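Local coordinates for protein cytokinin riboside 5'-monophosphate phosphoribohydrolase (Streptomyces coelicolor, PDB 5ZI9) that belongs to the SLOG clan, has a Rossmann-like fold built on a parallel beta sheet, and forms an assembly of six chains, at residues B[122-127]-B[146-151]; B[98-101]-B[106-109]; B[185-190]-B[231-236]. One frame throughout, in Å; residues are numbered along the deposited sequence.

Contact 1: B[122-127]-B[146-151]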
loop_
_atom_site.group_PDB
_atom_site.type_symbol
_atom_site.label_atom_id
_atom_site.label_comp_id
_atom_site.label_asym_id
_atom_site.label_seq_id
_atom_site.Cartn_x
_atom_site.Cartn_y
_atom_site.Cartn_z
ATOM N N GLY B 122 -8.346 6.738 37.985
ATOM C CA GLY B 122 -9.192 7.904 38.173
ATOM C C GLY B 122 -10.239 8.023 37.085
ATOM O O GLY B 122 -11.366 8.351 37.372
ATOM N N ALA B 123 -9.884 7.742 35.835
ATOM C CA ALA B 123 -10.817 7.934 34.733
ATOM C C ALA B 123 -11.981 6.958 34.779
ATOM O O ALA B 123 -13.084 7.260 34.286
ATOM C CB ALA B 123 -10.097 7.831 33.415
ATOM N N LEU B 124 -11.715 5.785 35.366
ATOM C CA LEU B 124 -12.726 4.735 35.544
ATOM C C LEU B 124 -13.663 5.041 36.701
ATOM O O LEU B 124 -14.885 4.890 36.574
ATOM C CB LEU B 124 -12.064 3.367 35.766
ATOM C CG LEU B 124 -11.616 2.603 34.515
ATOM C CD1 LEU B 124 -11.429 1.138 34.901
ATOM C CD2 LEU B 124 -12.560 2.745 33.301
ATOM N N GLU B 125 -13.088 5.478 37.824
ATOM C CA GLU B 125 -13.886 5.958 38.962
ATOM C C GLU B 125 -14.988 6.926 38.541
ATOM O O GLU B 125 -16.101 6.858 39.089
ATOM C CB GLU B 125 -13.025 6.645 40.009
ATOM C CG GLU B 125 -12.106 5.698 40.760
ATOM C CD GLU B 125 -11.391 6.369 41.939
ATOM O OE1 GLU B 125 -11.818 7.495 42.320
ATOM O OE2 GLU B 125 -10.414 5.768 42.494
ATOM N N ALA B 126 -14.671 7.799 37.572
ATOM C CA ALA B 126 -15.615 8.792 37.048
ATOM C C ALA B 126 -16.410 8.264 35.861
ATOM O O ALA B 126 -17.074 9.027 35.180
ATOM C CB ALA B 126 -14.891 10.090 36.692
ATOM N N LYS B 127 -16.366 6.951 35.639
ATOM C CA LYS B 127 -17.102 6.300 34.559
ATOM C C LYS B 127 -16.832 6.915 33.175
ATOM O O LYS B 127 -17.738 7.070 32.374
ATOM C CB LYS B 127 -18.618 6.289 34.880
ATOM C CG LYS B 127 -19.001 6.153 36.376
ATOM C CD LYS B 127 -19.291 4.731 36.858
ATOM C CE LYS B 127 -18.519 4.359 38.141
ATOM N NZ LYS B 127 -18.344 2.865 38.252
ATOM N N TYR B 146 -6.795 -0.816 35.080
ATOM C CA TYR B 146 -7.822 0.196 34.778
ATOM C C TYR B 146 -7.789 0.681 33.359
ATOM O O TYR B 146 -8.438 1.687 33.052
ATOM C CB TYR B 146 -7.745 1.371 35.750
ATOM C CG TYR B 146 -7.439 0.889 37.143
ATOM C CD1 TYR B 146 -8.460 0.375 37.976
ATOM C CD2 TYR B 146 -6.108 0.910 37.630
ATOM C CE1 TYR B 146 -8.168 -0.072 39.266
ATOM C CE2 TYR B 146 -5.812 0.469 38.926
ATOM C CZ TYR B 146 -6.841 -0.028 39.738
ATOM O OH TYR B 146 -6.545 -0.477 41.010
ATOM N N VAL B 147 -7.066 -0.015 32.488
ATOM C CA VAL B 147 -7.125 0.333 31.060
ATOM C C VAL B 147 -8.367 -0.253 30.431
ATOM O O VAL B 147 -8.608 -1.432 30.559
ATOM C CB VAL B 147 -5.884 -0.138 30.283
ATOM C CG1 VAL B 147 -6.128 -0.148 28.766
ATOM C CG2 VAL B 147 -4.702 0.761 30.623
ATOM N N ASP B 148 -9.129 0.554 29.715
ATOM C CA ASP B 148 -10.309 0.042 29.019
ATOM C C ASP B 148 -10.126 -0.154 27.490
ATOM O O ASP B 148 -10.336 -1.242 26.982
ATOM C CB ASP B 148 -11.506 0.927 29.330
ATOM C CG ASP B 148 -12.756 0.153 29.400
ATOM O OD1 ASP B 148 -12.967 -0.500 30.462
ATOM O OD2 ASP B 148 -13.486 0.175 28.385
ATOM N N ILE B 149 -9.762 0.892 26.767
ATOM C CA ILE B 149 -9.330 0.739 25.380
ATOM C C ILE B 149 -7.813 0.537 25.401
ATOM O O ILE B 149 -7.062 1.482 25.708
ATOM C CB ILE B 149 -9.738 1.953 24.554
ATOM C CG1 ILE B 149 -11.272 2.055 24.529
ATOM C CG2 ILE B 149 -9.220 1.842 23.139
ATOM C CD1 ILE B 149 -11.788 3.405 24.073
ATOM N N GLY B 150 -7.372 -0.691 25.107
ATOM C CA GLY B 150 -5.950 -1.072 25.175
ATOM C C GLY B 150 -5.324 -1.488 23.843
ATOM O O GLY B 150 -5.924 -2.255 23.076
ATOM N N LEU B 151 -4.117 -0.978 23.568
ATOM C CA LEU B 151 -3.244 -1.521 22.518
ATOM C C LEU B 151 -1.870 -1.592 23.024
ATOM O O LEU B 151 -1.462 -0.718 23.753
ATOM C CB LEU B 151 -3.130 -0.623 21.325
ATOM C CG LEU B 151 -4.357 -0.421 20.475
ATOM C CD1 LEU B 151 -4.885 0.975 20.832
ATOM C CD2 LEU B 151 -3.982 -0.593 18.987
#
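The ring of Tyr146 meets Leu124 at its edge, where CD1 of the leucine lies close to the ring plane. The closest side-chain approach of the pair falls at the root of the tyrosine, 3.8 Å between Leu124 CD1 and Tyr146 CB. Beyond CB the ring leads away from the segment 122-127 and runs back over Glu117, Asn120 and Lys121 of the same helix. Tyrosine suits this partly exposed place: it can lay a broad apolar surface along a helix and still carry its hydroxyl at the far end. Leu124 also reaches the tyrosine backbone, with CD1 3.6 Å from Tyr146 O. This is only van der Waals contact; the carbonyl oxygen is hydrogen-bonded to Ser130 OG. With CG beside the backbone N (chi1 -83°), Leu124 extends from the last turn of its helix and splits its branches. While CD1 goes to Tyr146, CD2 comes within 4.3 Å of Asp148 OD1, a loose approach to an exposed carboxylate. The helix closes just past the leucine in a Schellman motif: Lys127 N bonds to Leu124 O (2.7 Å), Gly128 N bonds to Ala123 O around it, and Lys127, at positive phi, is the C-prime residue. The contact, 145 Å² in all, thus lies at the surface, where the C-terminal end of helix 115-125 meets the loop entering strand 149-153. That strand is an outermost one of the parallel sheet within the chain, bonded to strand 130-135, while on another flank of the helix Ala123 packs on Val101 of helix 88-102.

Contact 2: B[98-101]-B[106-109]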
loop_
_atom_site.group_PDB
_atom_site.type_symbol
_atom_site.label_atom_id
_atom_site.label_comp_id
_atom_site.label_asym_id
_atom_site.label_seq_id
_atom_site.Cartn_x
_atom_site.Cartn_y
_atom_site.Cartn_z
ATOM N N ARG B 98 -9.890 11.679 37.153
ATOM C CA ARG B 98 -11.299 11.950 37.462
ATOM C C ARG B 98 -11.685 13.323 37.008
ATOM O O ARG B 98 -12.759 13.510 36.385
ATOM C CB ARG B 98 -11.536 11.852 38.970
ATOM C CG ARG B 98 -12.544 10.796 39.322
ATOM C CD ARG B 98 -12.234 10.194 40.668
ATOM N NE ARG B 98 -12.832 11.023 41.689
ATOM C CZ ARG B 98 -12.355 11.182 42.908
ATOM N NH1 ARG B 98 -11.243 10.559 43.332
ATOM N NH2 ARG B 98 -13.025 11.979 43.721
ATOM N N GLY B 99 -10.815 14.278 37.357
ATOM C CA GLY B 99 -10.973 15.653 36.941
ATOM C C GLY B 99 -11.230 15.768 35.443
ATOM O O GLY B 99 -12.199 16.421 35.009
ATOM N N LEU B 100 -10.400 15.083 34.650
ATOM C CA LEU B 100 -10.472 15.197 33.168
ATOM C C LEU B 100 -11.733 14.602 32.596
ATOM O O LEU B 100 -12.320 15.162 31.671
ATOM C CB LEU B 100 -9.240 14.576 32.505
ATOM C CG LEU B 100 -7.982 15.334 32.964
ATOM C CD1 LEU B 100 -6.730 14.498 32.835
ATOM C CD2 LEU B 100 -7.821 16.665 32.257
ATOM N N VAL B 101 -12.166 13.480 33.162
ATOM C CA VAL B 101 -13.419 12.830 32.731
ATOM C C VAL B 101 -14.594 13.794 32.923
ATOM O O VAL B 101 -15.371 14.038 31.996
ATOM C CB VAL B 101 -13.653 11.500 33.504
ATOM C CG1 VAL B 101 -15.053 10.960 33.242
ATOM C CG2 VAL B 101 -12.622 10.475 33.072
ATOM N N ALA B 106 -11.546 12.185 27.351
ATOM C CA ALA B 106 -11.022 10.834 27.575
ATOM C C ALA B 106 -9.615 10.897 28.182
ATOM O O ALA B 106 -8.910 11.888 28.034
ATOM C CB ALA B 106 -11.022 10.055 26.281
ATOM N N VAL B 107 -9.196 9.856 28.867
ATOM C CA VAL B 107 -7.846 9.888 29.379
ATOM C C VAL B 107 -6.966 8.875 28.673
ATOM O O VAL B 107 -7.268 7.693 28.690
ATOM C CB VAL B 107 -7.824 9.667 30.879
ATOM C CG1 VAL B 107 -6.381 9.676 31.410
ATOM C CG2 VAL B 107 -8.655 10.759 31.535
ATOM N N ILE B 108 -5.875 9.360 28.073
ATOM C CA ILE B 108 -4.911 8.509 27.368
ATOM C C ILE B 108 -3.628 8.403 28.159
ATOM O O ILE B 108 -3.092 9.400 28.562
ATOM C CB ILE B 108 -4.592 9.041 25.952
ATOM C CG1 ILE B 108 -5.842 9.061 25.063
ATOM C CG2 ILE B 108 -3.565 8.133 25.275
ATOM C CD1 ILE B 108 -5.671 9.885 23.814
ATOM N N THR B 109 -3.144 7.193 28.390
ATOM C CA THR B 109 -1.820 7.034 29.003
ATOM C C THR B 109 -0.934 5.993 28.322
ATOM O O THR B 109 -1.314 5.329 27.368
ATOM C CB THR B 109 -1.901 6.657 30.489
ATOM O OG1 THR B 109 -2.205 5.269 30.588
ATOM C CG2 THR B 109 -2.921 7.504 31.208
#
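Thr109 OG1 is gripped twice at the end of the strand 106-109: it accepts a bond from Gly111 N and is also bonded to Asn120 OD1. Threonine fits here because a beta-branched residue is at ease in a strand, while its hydroxyl can tie the strand to the turn and helix that follow. Two residues back, Val107 carries the meeting with the helix segment 98-101. Its CG2 methyl points at the helix and lies 4.0 Å from Leu100 CB, with Val101 CG2 slightly farther off at 4.3 Å. The torsion decides which methyl does this: CG1 is anti to the backbone N (chi1 179°), leaving CG2 beside that N and turned to the helix. Both segments belong to a beta-alpha-beta crossover, strand 74-78, helix 88-102, strand 106-109, and the sequence after Thr109, with Gly110, Gly112 and Ala115, is consistent with the glycine-rich turn of Rossmann-type folds. The chain has just doubled back from helix to strand, so the backbones are close, the Val101 and Ala106 CA atoms being 6.0 Å apart. Leu100, buried, extends from the helix to Val77 on the neighbouring strand, which its longer side chain can reach. Ala106 points away from the helix, and its small methyl meets Ala74 and Thr129. Val101 lies nearer the surface, with a bound 1,2-ethanediol about 4 Å from its side chain.

Contact 3: B[185-190]-B[231-236]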
loop_
_atom_site.group_PDB
_atom_site.type_symbol
_atom_site.label_atom_id
_atom_site.label_comp_id
_atom_site.label_asym_id
_atom_site.label_seq_id
_atom_site.Cartn_x
_atom_site.Cartn_y
_atom_site.Cartn_z
ATOM N N GLU B 185 8.848 16.933 23.529
ATOM C CA GLU B 185 8.284 16.736 22.209
ATOM C C GLU B 185 7.105 17.686 21.964
ATOM O O GLU B 185 7.002 18.311 20.910
ATOM C CB GLU B 185 7.795 15.301 22.151
ATOM C CG GLU B 185 7.455 14.699 20.813
ATOM C CD GLU B 185 7.332 13.180 20.957
ATOM O OE1 GLU B 185 6.193 12.626 20.836
ATOM O OE2 GLU B 185 8.386 12.574 21.281
ATOM N N ALA B 186 6.195 17.733 22.939
ATOM C CA ALA B 186 5.039 18.611 22.892
ATOM C C ALA B 186 5.457 20.072 22.896
ATOM O O ALA B 186 4.913 20.907 22.165
ATOM C CB ALA B 186 4.123 18.308 24.068
ATOM N N LEU B 187 6.450 20.366 23.709
ATOM C CA LEU B 187 6.976 21.675 23.747
ATOM C C LEU B 187 7.504 22.132 22.398
ATOM O O LEU B 187 7.155 23.234 21.981
ATOM C CB LEU B 187 8.040 21.792 24.813
ATOM C CG LEU B 187 7.484 21.975 26.231
ATOM C CD1 LEU B 187 8.605 21.859 27.229
ATOM C CD2 LEU B 187 6.844 23.347 26.394
ATOM N N THR B 188 8.277 21.309 21.686
ATOM C CA THR B 188 8.871 21.820 20.443
ATOM C C THR B 188 7.816 21.852 19.353
ATOM O O THR B 188 7.806 22.754 18.507
ATOM C CB THR B 188 10.250 21.201 20.026
ATOM O OG1 THR B 188 10.142 20.319 18.907
ATOM C CG2 THR B 188 10.882 20.539 21.170
ATOM N N LEU B 189 6.875 20.933 19.437
ATOM C CA LEU B 189 5.767 20.922 18.534
ATOM C C LEU B 189 4.987 22.208 18.676
ATOM O O LEU B 189 4.549 22.768 17.680
ATOM C CB LEU B 189 4.877 19.700 18.774
ATOM C CG LEU B 189 5.351 18.382 18.137
ATOM C CD1 LEU B 189 4.555 17.200 18.682
ATOM C CD2 LEU B 189 5.215 18.426 16.624
ATOM N N VAL B 190 4.827 22.691 19.910
ATOM C CA VAL B 190 4.078 23.930 20.142
ATOM C C VAL B 190 4.941 25.149 19.814
ATOM O O VAL B 190 4.460 26.084 19.148
ATOM C CB VAL B 190 3.465 23.936 21.560
ATOM C CG1 VAL B 190 3.154 25.336 22.062
ATOM C CG2 VAL B 190 2.191 23.107 21.544
ATOM N N MET B 231 6.212 30.092 28.776
ATOM C CA MET B 231 4.777 30.239 28.935
ATOM C C MET B 231 3.990 29.131 28.235
ATOM O O MET B 231 2.755 29.096 28.306
ATOM C CB MET B 231 4.336 31.528 28.288
ATOM C CG MET B 231 5.166 32.736 28.625
ATOM S SD MET B 231 4.292 33.723 29.805
ATOM C CE MET B 231 4.891 32.925 31.304
ATOM N N LEU B 232 4.694 28.247 27.529
ATOM C CA LEU B 232 4.047 27.162 26.780
ATOM C C LEU B 232 3.602 26.016 27.672
ATOM O O LEU B 232 2.939 25.092 27.204
ATOM C CB LEU B 232 4.961 26.655 25.656
ATOM C CG LEU B 232 5.384 27.742 24.653
ATOM C CD1 LEU B 232 6.380 27.173 23.658
ATOM C CD2 LEU B 232 4.158 28.294 23.931
ATOM N N PHE B 233 3.984 26.082 28.940
ATOM C CA PHE B 233 3.482 25.177 29.933
ATOM C C PHE B 233 3.137 25.950 31.193
ATOM O O PHE B 233 3.545 27.082 31.313
ATOM C CB PHE B 233 4.504 24.095 30.221
ATOM C CG PHE B 233 5.848 24.602 30.721
ATOM C CD1 PHE B 233 6.842 24.997 29.837
ATOM C CD2 PHE B 233 6.144 24.611 32.075
ATOM C CE1 PHE B 233 8.082 25.414 30.296
ATOM C CE2 PHE B 233 7.398 25.027 32.543
ATOM C CZ PHE B 233 8.366 25.428 31.656
ATOM N N HIS B 234 2.357 25.354 32.095
ATOM C CA HIS B 234 2.095 25.931 33.428
ATOM C C HIS B 234 2.525 24.887 34.447
ATOM O O HIS B 234 2.415 23.714 34.202
ATOM C CB HIS B 234 0.616 26.356 33.627
ATOM C CG HIS B 234 -0.077 26.834 32.366
ATOM N ND1 HIS B 234 -0.494 28.142 32.177
ATOM C CD2 HIS B 234 -0.441 26.170 31.234
ATOM C CE1 HIS B 234 -1.078 28.259 30.992
ATOM N NE2 HIS B 234 -1.058 27.078 30.398
ATOM N N VAL B 235 3.055 25.321 35.570
ATOM C CA VAL B 235 3.366 24.452 36.664
ATOM C C VAL B 235 2.352 24.701 37.783
ATOM O O VAL B 235 2.091 25.829 38.152
ATOM C CB VAL B 235 4.763 24.735 37.185
ATOM C CG1 VAL B 235 5.115 23.803 38.350
ATOM C CG2 VAL B 235 5.763 24.625 36.042
ATOM N N THR B 236 1.826 23.634 38.360
ATOM C CA THR B 236 0.815 23.729 39.392
ATOM C C THR B 236 0.911 22.574 40.385
ATOM O O THR B 236 1.494 21.526 40.097
ATOM C CB THR B 236 -0.583 23.795 38.758
ATOM O OG1 THR B 236 -1.534 24.150 39.754
ATOM C CG2 THR B 236 -0.989 22.492 38.137
#
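Leu187 pushes one methyl, CD2, into the hollow where Leu232 and Phe233 diverge from the chain, 3.9 Å from Leu232 CB and 3.8 Å from Phe233 CD1. The leucine side chain crosses both of its partners at a slant. One turn on along the helix a second methyl does the same: Val190 CG1 sits against the forked end of Leu232, 3.6 Å from Leu232 CD2 and 4.0 Å from Leu232 CD1, the two side chains lying alongside one another and running opposite ways. Val190 aims this methyl by holding CG1 anti to the backbone N (chi1 158°). Val190 is short and beta-branched, so its methyl stands close to the helix, and the longer, flexible Leu232 reaches across to meet it. Helix 177-191 here packs beside the chain entering strand 234-236, an outermost strand of the Rossmann-like parallel sheet within this chain, and Leu187 also rests on Ile200 of the adjoining strand 200-203. With chi1 59°, CG of Phe233 sits between N and C of its own backbone, and the ring is set among Leu187, Leu202 and Val212, with Val235 CG2 at the edge in the ring plane; a large flat side chain can touch helix and strand partners together. Val190 continues onto Val195 and Phe198, whereas Glu185, Thr188 and Leu189 of the same helix segment pack against a second subunit.

Overall arrangement
All three contacts reach one parallel sheet and follow one another along the chain in the order contact 2, contact 1, contact 3. Contacts 1 and 2 are neighbours, their centres 8 Å apart, because helix 115-125 follows strand 106-109 directly. They touch where Ala123 O lies 3.5 Å from Val101 CG2, and a weak ion pair joins Glu125 OE1 to Arg98 NH1 at 3.3 Å. Contact 3 stands apart by the last strand, with its centre 26 Å from that of contact 1 and 19 Å from that of contact 2. It alone borders another subunit, while the bound 1,2-ethanediol, probably from the crystallisation liquor, lies beside contact 2.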